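Local coordinates for protein lysine-specific demethylase REF6 (Arabidopsis thaliana, PDB 6A58) that removes methyl groups from histone H3 lysines and binds DNA through its C-terminal C2H2 zinc fingers, the part present here, at residues 74-79 against 91-96; 78-83 against 98-103. All blocks are in the same frame, centred on the assembly; numbering follows the deposited sequence.

Contact 1. Residues 74-79 against 91-96; sequences RPLKCP and WSRTEH. With ZN (zinc ion), chain D.
Arg-93 and His-96 of helix 90-101 both hold CG anti to the backbone N (chi1 175° for the arginine), which sends one chain to the backbone of strand 76-77 and the other to the zinc ion. In Arg-93 a bend at chi3 (67°) turns the guanidinium toward Lys-77 O and across Leu-76. There NH1 donates to Lys-77 O at 2.9 Å with an N-H...O angle of 160°; the oxygen lies close to the guanidinium plane, while the donor is tilted out of the carbonyl plane. Leu-76 crosses the arginine at about a right angle and sets its CB over one face of the guanidinium, 3.7 Å from CZ. A long chain with a flat cationic end suits this place, since the poorly hydrated face of the guanidinium can pack on leucine while its edge bonds to the carbonyl. Cut back to an alanine, this position would probably leave Lys-77 O without this donor and a gap beside Leu-76. Closer to the metal, Cys-78 SG meets the edge of the His-96 ring, 3.6 Å from NE2. Both bind zinc, SG at 2.3 Å and NE2 at 2.1 Å, with Cys-83 and His-100 completing the site. The helix is thus joined to strand 76-77 by the Arg-93 bond and to the residue just after it by the metal; zinc probably draws charge from the sulfur and favours its thiolate form.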
ATOM      1  N   ARG A  74       6.818  -4.446   5.277  1.00 31.21           N
ATOM      2  CA  ARG A  74       7.300  -3.330   4.473  1.00 31.80           C
ATOM      3  C   ARG A  74       8.533  -3.839   3.723  1.00 29.85           C
ATOM      4  O   ARG A  74       9.663  -3.668   4.189  1.00 29.78           O
ATOM      5  CB  ARG A  74       7.635  -2.140   5.379  1.00 33.18           C
ATOM      6  CG  ARG A  74       6.431  -1.611   6.142  1.00 35.47           C
ATOM      7  CD  ARG A  74       6.698  -0.250   6.765  1.00 38.30           C
ATOM      8  NE  ARG A  74       7.814  -0.277   7.712  1.00 41.55           N
ATOM      9  CZ  ARG A  74       7.763  -0.742   8.965  1.00 44.31           C
ATOM     10  NH1 ARG A  74       6.639  -1.250   9.476  1.00 45.94           N
ATOM     11  NH2 ARG A  74       8.860  -0.705   9.721  1.00 45.47           N
ATOM     12  N   PRO A  75       8.319  -4.508   2.567  1.00 28.77           N
ATOM     13  CA  PRO A  75       9.422  -5.227   1.916  1.00 28.43           C
ATOM     14  C   PRO A  75      10.521  -4.376   1.275  1.00 27.78           C
ATOM     15  O   PRO A  75      11.618  -4.886   1.050  1.00 28.01           O
ATOM     16  CB  PRO A  75       8.720  -6.042   0.815  1.00 28.56           C
ATOM     17  CG  PRO A  75       7.271  -6.002   1.137  1.00 28.68           C
ATOM     18  CD  PRO A  75       7.048  -4.709   1.846  1.00 28.65           C
ATOM     19  N   LEU A  76      10.221  -3.113   0.974  1.00 28.47           N
ATOM     20  CA  LEU A  76      11.100  -2.275   0.158  1.00 28.49           C
ATOM     21  C   LEU A  76      11.965  -1.372   1.033  1.00 28.48           C
ATOM     22  O   LEU A  76      11.455  -0.441   1.658  1.00 29.75           O
ATOM     23  CB  LEU A  76      10.254  -1.437  -0.803  1.00 28.38           C
ATOM     24  CG  LEU A  76       9.309  -2.225  -1.724  1.00 28.84           C
ATOM     25  CD1 LEU A  76       8.503  -1.266  -2.581  1.00 29.22           C
ATOM     26  CD2 LEU A  76      10.074  -3.222  -2.584  1.00 29.02           C
ATOM     27  N   LYS A  77      13.270  -1.654   1.064  1.00 28.89           N
ATOM     28  CA  LYS A  77      14.222  -0.905   1.892  1.00 30.00           C
ATOM     29  C   LYS A  77      14.681   0.347   1.165  1.00 28.06           C
ATOM     30  O   LYS A  77      14.852   0.338  -0.052  1.00 27.84           O
ATOM     31  CB  LYS A  77      15.450  -1.756   2.227  1.00 32.12           C
ATOM     32  CG  LYS A  77      15.182  -2.912   3.179  1.00 35.22           C
ATOM     33  CD  LYS A  77      16.478  -3.585   3.610  1.00 37.22           C
ATOM     34  CE  LYS A  77      16.273  -4.474   4.827  1.00 39.01           C
ATOM     35  NZ  LYS A  77      15.346  -5.606   4.559  1.00 40.77           N
ATOM     36  N   CYS A  78      14.890   1.420   1.919  1.00 27.62           N
ATOM     37  CA  CYS A  78      15.489   2.627   1.363  1.00 27.24           C
ATOM     38  C   CYS A  78      16.921   2.316   0.917  1.00 27.01           C
ATOM     39  O   CYS A  78      17.668   1.685   1.666  1.00 27.67           O
ATOM     40  CB  CYS A  78      15.505   3.745   2.400  1.00 27.14           C
ATOM     41  SG  CYS A  78      16.194   5.288   1.755  1.00 27.55           S
ATOM     42  N   PRO A  79      17.304   2.753  -0.299  1.00 26.74           N
ATOM     43  CA  PRO A  79      18.651   2.481  -0.800  1.00 27.19           C
ATOM     44  C   PRO A  79      19.737   3.438  -0.292  1.00 27.32           C
ATOM     45  O   PRO A  79      20.904   3.225  -0.610  1.00 28.34           O
ATOM     46  CB  PRO A  79      18.487   2.643  -2.310  1.00 27.38           C
ATOM     47  CG  PRO A  79      17.448   3.697  -2.439  1.00 27.55           C
ATOM     48  CD  PRO A  79      16.479   3.432  -1.320  1.00 27.08           C
ATOM     49  N   TRP A  91       6.000   3.580  -4.759  1.00 36.11           N
ATOM     50  CA  TRP A  91       5.763   5.031  -4.829  1.00 36.34           C
ATOM     51  C   TRP A  91       6.107   5.741  -3.511  1.00 35.34           C
ATOM     52  O   TRP A  91       6.677   6.833  -3.530  1.00 34.50           O
ATOM     53  CB  TRP A  91       4.326   5.361  -5.284  1.00 37.97           C
ATOM     54  CG  TRP A  91       3.233   5.012  -4.313  1.00 38.91           C
ATOM     55  CD1 TRP A  91       2.465   3.880  -4.312  1.00 39.60           C
ATOM     56  CD2 TRP A  91       2.769   5.811  -3.215  1.00 39.93           C
ATOM     57  NE1 TRP A  91       1.565   3.919  -3.276  1.00 39.74           N
ATOM     58  CE2 TRP A  91       1.727   5.092  -2.587  1.00 40.42           C
ATOM     59  CE3 TRP A  91       3.140   7.059  -2.695  1.00 40.98           C
ATOM     60  CZ2 TRP A  91       1.049   5.580  -1.461  1.00 41.56           C
ATOM     61  CZ3 TRP A  91       2.467   7.548  -1.574  1.00 41.26           C
ATOM     62  CH2 TRP A  91       1.430   6.806  -0.971  1.00 41.57           C
ATOM     63  N   SER A  92       5.770   5.112  -2.382  1.00 33.74           N
ATOM     64  CA  SER A  92       6.093   5.644  -1.055  1.00 33.55           C
ATOM     65  C   SER A  92       7.604   5.713  -0.835  1.00 31.53           C
ATOM     66  O   SER A  92       8.110   6.698  -0.285  1.00 31.58           O
ATOM     67  CB  SER A  92       5.457   4.787   0.043  1.00 35.00           C
ATOM     68  OG  SER A  92       4.048   4.745  -0.092  1.00 37.73           O
ATOM     69  N   ARG A  93       8.315   4.669  -1.257  1.00 30.07           N
ATOM     70  CA  ARG A  93       9.779   4.658  -1.160  1.00 29.04           C
ATOM     71  C   ARG A  93      10.384   5.741  -2.049  1.00 29.51           C
ATOM     72  O   ARG A  93      11.271   6.471  -1.613  1.00 28.33           O
ATOM     73  CB  ARG A  93      10.366   3.291  -1.533  1.00 28.86           C
ATOM     74  CG  ARG A  93      11.891   3.278  -1.567  1.00 28.93           C
ATOM     75  CD  ARG A  93      12.474   1.883  -1.625  1.00 28.79           C
ATOM     76  NE  ARG A  93      12.178   1.198  -2.882  1.00 28.94           N
ATOM     77  CZ  ARG A  93      12.651  -0.001  -3.227  1.00 28.90           C
ATOM     78  NH1 ARG A  93      13.454  -0.684  -2.414  1.00 29.53           N
ATOM     79  NH2 ARG A  93      12.308  -0.534  -4.401  1.00 29.58           N
ATOM     80  N   THR A  94       9.914   5.831  -3.293  1.00 30.15           N
ATOM     81  CA  THR A  94      10.409   6.844  -4.235  1.00 30.62           C
ATOM     82  C   THR A  94      10.209   8.269  -3.703  1.00 30.42           C
ATOM     83  O   THR A  94      11.126   9.093  -3.774  1.00 29.89           O
ATOM     84  CB  THR A  94       9.753   6.683  -5.622  1.00 31.40           C
ATOM     85  OG1 THR A  94      10.114   5.408  -6.163  1.00 32.90           O
ATOM     86  CG2 THR A  94      10.204   7.779  -6.584  1.00 32.33           C
ATOM     87  N   GLU A  95       9.020   8.552  -3.175  1.00 30.66           N
ATOM     88  CA  GLU A  95       8.751   9.845  -2.535  1.00 31.18           C
ATOM     89  C   GLU A  95       9.710  10.101  -1.370  1.00 30.36           C
ATOM     90  O   GLU A  95      10.273  11.191  -1.257  1.00 30.43           O
ATOM     91  CB  GLU A  95       7.293   9.944  -2.070  1.00 32.29           C
ATOM     92  CG  GLU A  95       6.318  10.214  -3.209  1.00 33.48           C
ATOM     93  CD  GLU A  95       4.895  10.490  -2.749  1.00 34.23           C
ATOM     94  OE1 GLU A  95       4.595  10.367  -1.540  1.00 36.31           O
ATOM     95  OE2 GLU A  95       4.066  10.836  -3.613  1.00 36.43           O
ATOM     96  N   HIS A  96       9.907   9.090  -0.527  1.00 28.23           N
ATOM     97  CA  HIS A  96      10.835   9.197   0.604  1.00 27.60           C
ATOM     98  C   HIS A  96      12.274   9.526   0.205  1.00 26.53           C
ATOM     99  O   HIS A  96      12.923  10.346   0.862  1.00 26.44           O
ATOM    100  CB  HIS A  96      10.837   7.920   1.446  1.00 27.61           C
ATOM    101  CG  HIS A  96      11.988   7.841   2.397  1.00 27.66           C
ATOM    102  ND1 HIS A  96      12.021   8.546   3.580  1.00 28.17           N
ATOM    103  CD2 HIS A  96      13.155   7.159   2.329  1.00 27.93           C
ATOM    104  CE1 HIS A  96      13.158   8.293   4.205  1.00 28.37           C
ATOM    105  NE2 HIS A  96      13.863   7.455   3.467  1.00 28.44           N
TER
HETATM  106 ZN    ZN D1403      15.834   6.725   3.466  0.80 31.10          ZN

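Contact 2. Residues 78-83 against 98-103. With ZN (zinc ion), chain D.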
ATOM      1  N   CYS A  78      14.890   1.420   1.919  1.00 27.62           N
ATOM      2  CA  CYS A  78      15.489   2.627   1.363  1.00 27.24           C
ATOM      3  C   CYS A  78      16.921   2.316   0.917  1.00 27.01           C
ATOM      4  O   CYS A  78      17.668   1.685   1.666  1.00 27.67           O
ATOM      5  CB  CYS A  78      15.505   3.745   2.400  1.00 27.14           C
ATOM      6  SG  CYS A  78      16.194   5.288   1.755  1.00 27.55           S
ATOM      7  N   PRO A  79      17.304   2.753  -0.299  1.00 26.74           N
ATOM      8  CA  PRO A  79      18.651   2.481  -0.800  1.00 27.19           C
ATOM      9  C   PRO A  79      19.737   3.438  -0.292  1.00 27.32           C
ATOM     10  O   PRO A  79      20.904   3.225  -0.610  1.00 28.34           O
ATOM     11  CB  PRO A  79      18.487   2.643  -2.310  1.00 27.38           C
ATOM     12  CG  PRO A  79      17.448   3.697  -2.439  1.00 27.55           C
ATOM     13  CD  PRO A  79      16.479   3.432  -1.320  1.00 27.08           C
ATOM     14  N   TRP A  80      19.363   4.461   0.478  1.00 26.92           N
ATOM     15  CA  TRP A  80      20.308   5.479   0.960  1.00 27.56           C
ATOM     16  C   TRP A  80      21.080   4.921   2.155  1.00 28.01           C
ATOM     17  O   TRP A  80      20.478   4.609   3.182  1.00 27.73           O
ATOM     18  CB  TRP A  80      19.535   6.741   1.368  1.00 27.21           C
ATOM     19  CG  TRP A  80      20.270   8.041   1.229  1.00 27.06           C
ATOM     20  CD1 TRP A  80      20.762   8.814   2.234  1.00 27.33           C
ATOM     21  CD2 TRP A  80      20.540   8.745   0.010  1.00 26.64           C
ATOM     22  NE1 TRP A  80      21.342   9.952   1.720  1.00 27.27           N
ATOM     23  CE2 TRP A  80      21.231   9.927   0.355  1.00 26.55           C
ATOM     24  CE3 TRP A  80      20.279   8.485  -1.341  1.00 26.91           C
ATOM     25  CZ2 TRP A  80      21.649  10.858  -0.604  1.00 26.86           C
ATOM     26  CZ3 TRP A  80      20.700   9.402  -2.291  1.00 26.76           C
ATOM     27  CH2 TRP A  80      21.375  10.576  -1.918  1.00 26.55           C
ATOM     28  N   LYS A  81      22.402   4.791   2.027  1.00 28.88           N
ATOM     29  CA  LYS A  81      23.226   4.249   3.115  1.00 30.06           C
ATOM     30  C   LYS A  81      22.987   5.022   4.410  1.00 29.82           C
ATOM     31  O   LYS A  81      22.910   6.252   4.395  1.00 29.38           O
ATOM     32  CB  LYS A  81      24.715   4.301   2.766  1.00 30.95           C
ATOM     33  CG  LYS A  81      25.147   3.337   1.676  1.00 32.06           C
ATOM     34  CD  LYS A  81      26.521   3.695   1.122  1.00 33.77           C
ATOM     35  CE  LYS A  81      27.627   3.512   2.148  1.00 35.39           C
ATOM     36  NZ  LYS A  81      28.959   3.898   1.603  1.00 36.30           N
ATOM     37  N   GLY A  82      22.861   4.289   5.517  1.00 30.96           N
ATOM     38  CA  GLY A  82      22.547   4.870   6.823  1.00 31.34           C
ATOM     39  C   GLY A  82      21.072   4.929   7.182  1.00 31.66           C
ATOM     40  O   GLY A  82      20.733   5.094   8.356  1.00 32.81           O
ATOM     41  N   CYS A  83      20.190   4.797   6.188  1.00 30.98           N
ATOM     42  CA  CYS A  83      18.756   4.886   6.407  1.00 30.73           C
ATOM     43  C   CYS A  83      18.181   3.489   6.582  1.00 31.57           C
ATOM     44  O   CYS A  83      18.436   2.608   5.766  1.00 32.44           O
ATOM     45  CB  CYS A  83      18.081   5.574   5.225  1.00 29.65           C
ATOM     46  SG  CYS A  83      16.335   5.902   5.510  1.00 28.96           S
ATOM     47  N   ARG A  98      13.376  11.306  -2.085  1.00 24.18           N
ATOM     48  CA  ARG A  98      13.491  12.745  -2.344  1.00 24.59           C
ATOM     49  C   ARG A  98      13.879  13.556  -1.101  1.00 24.69           C
ATOM     50  O   ARG A  98      14.472  14.627  -1.234  1.00 24.66           O
ATOM     51  CB  ARG A  98      12.201  13.309  -2.947  1.00 25.03           C
ATOM     52  CG  ARG A  98      11.843  12.732  -4.309  1.00 25.97           C
ATOM     53  CD  ARG A  98      10.453  13.165  -4.731  1.00 26.27           C
ATOM     54  NE  ARG A  98       9.972  12.365  -5.853  1.00 27.05           N
ATOM     55  CZ  ARG A  98       8.689  12.221  -6.198  1.00 27.09           C
ATOM     56  NH1 ARG A  98       7.717  12.835  -5.527  1.00 27.26           N
ATOM     57  NH2 ARG A  98       8.376  11.449  -7.235  1.00 28.03           N
ATOM     58  N   VAL A  99      13.551  13.054   0.091  1.00 24.71           N
ATOM     59  CA  VAL A  99      13.971  13.700   1.347  1.00 25.02           C
ATOM     60  C   VAL A  99      15.498  13.726   1.425  1.00 25.18           C
ATOM     61  O   VAL A  99      16.079  14.732   1.832  1.00 25.48           O
ATOM     62  CB  VAL A  99      13.380  13.002   2.600  1.00 26.26           C
ATOM     63  CG1 VAL A  99      13.887  13.645   3.887  1.00 26.94           C
ATOM     64  CG2 VAL A  99      11.856  13.031   2.562  1.00 26.78           C
ATOM     65  N   HIS A 100      16.135  12.629   1.020  1.00 24.14           N
ATOM     66  CA  HIS A 100      17.595  12.528   1.011  1.00 24.69           C
ATOM     67  C   HIS A 100      18.241  13.344  -0.101  1.00 24.93           C
ATOM     68  O   HIS A 100      19.286  13.957   0.116  1.00 24.91           O
ATOM     69  CB  HIS A 100      18.045  11.078   0.848  1.00 24.96           C
ATOM     70  CG  HIS A 100      17.590  10.163   1.941  1.00 25.49           C
ATOM     71  ND1 HIS A 100      17.794  10.435   3.276  1.00 26.62           N
ATOM     72  CD2 HIS A 100      16.976   8.957   1.892  1.00 25.50           C
ATOM     73  CE1 HIS A 100      17.301   9.450   4.005  1.00 27.47           C
ATOM     74  NE2 HIS A 100      16.808   8.536   3.188  1.00 26.04           N
ATOM     75  N   THR A 101      17.650  13.326  -1.299  1.00 24.37           N
ATOM     76  CA  THR A 101      18.230  14.038  -2.448  1.00 24.77           C
ATOM     77  C   THR A 101      17.932  15.542  -2.441  1.00 24.75           C
ATOM     78  O   THR A 101      18.641  16.310  -3.091  1.00 26.12           O
ATOM     79  CB  THR A 101      17.747  13.463  -3.789  1.00 25.28           C
ATOM     80  OG1 THR A 101      16.338  13.683  -3.919  1.00 26.08           O
ATOM     81  CG2 THR A 101      18.061  11.967  -3.884  1.00 25.40           C
ATOM     82  N   GLY A 102      16.879  15.950  -1.730  1.00 24.48           N
ATOM     83  CA  GLY A 102      16.442  17.347  -1.703  1.00 25.01           C
ATOM     84  C   GLY A 102      15.615  17.762  -2.909  1.00 26.02           C
ATOM     85  O   GLY A 102      15.367  18.952  -3.104  1.00 26.79           O
ATOM     86  N   ALA A 103      15.165  16.789  -3.704  1.00 26.25           N
ATOM     87  CA  ALA A 103      14.398  17.078  -4.916  1.00 26.44           C
ATOM     88  C   ALA A 103      13.033  17.665  -4.566  1.00 26.60           C
ATOM     89  O   ALA A 103      12.378  17.194  -3.637  1.00 27.07           O
ATOM     90  CB  ALA A 103      14.226  15.811  -5.741  1.00 26.46           C
TER
HETATM   91 ZN    ZN D1403      15.834   6.725   3.466  0.80 31.10          ZN
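Trp-80 and His-100 meet in an offset stack: the five-membered ring of the indole and the imidazole are nearly parallel, their planes 3° apart and their centroids separated by 4.0 Å. The two side chains slide past each other in opposite directions, and this shift places His-100 CB over the face of the same indole ring as a CH-pi contact, 3.4 Å from its centroid. The broad, flat indole suits this place because it can cover the imidazole and CB at once. CG of His-100 stands anti to its carbonyl carbon (chi1 -61°), an orientation that lays the imidazole along the indole and aims NE2 at the zinc. Thr-101 adds a looser nonpolar touch, its CG2 lying 4.0 Å from Trp-80 CZ3. Metal bonds form the second group. Zinc is bound by His-100 NE2 at 2.1 Å and by Cys-83 SG at 2.3 Å; this sulfur and that of Cys-78, soft and good zinc ligands as thiolates, lie at the edge of the imidazole. Hydrogen bonds shape the cysteine-bearing loop itself. Trp-80 N donates to Cys-78 SG at 3.5 Å, and Cys-83 N bonds to Trp-80 O, closing a type II turn in which Gly-82 takes a positive phi that suits glycine. With His-96 as fourth ligand, this is the Cys2His2 site of a classical zinc finger, its cysteines on the hairpin turn and its histidines on the helix.

Overall arrangement
Both contacts belong to the third C2H2 zinc finger and join parts of its hairpin, strand 76-77 and the cysteine loop that follows, to helix 90-101; strand 86-87 pairs antiparallel with 76-77. Their centres lie 10 Å apart. Along the chain, 74-79 runs into 78-83, so that Cys-78 and Pro-79 are common to the two; 91-96 and 98-103 then follow in the same order on the helix and just beyond it. Contact 1 brings strand 76-77 against the earlier part of the helix, and contact 2 brings the cysteine loop against its C-terminal end. One zinc ion draws ligands from each. Together they help close the ββα unit of this finger, which lies within the DNA-binding region.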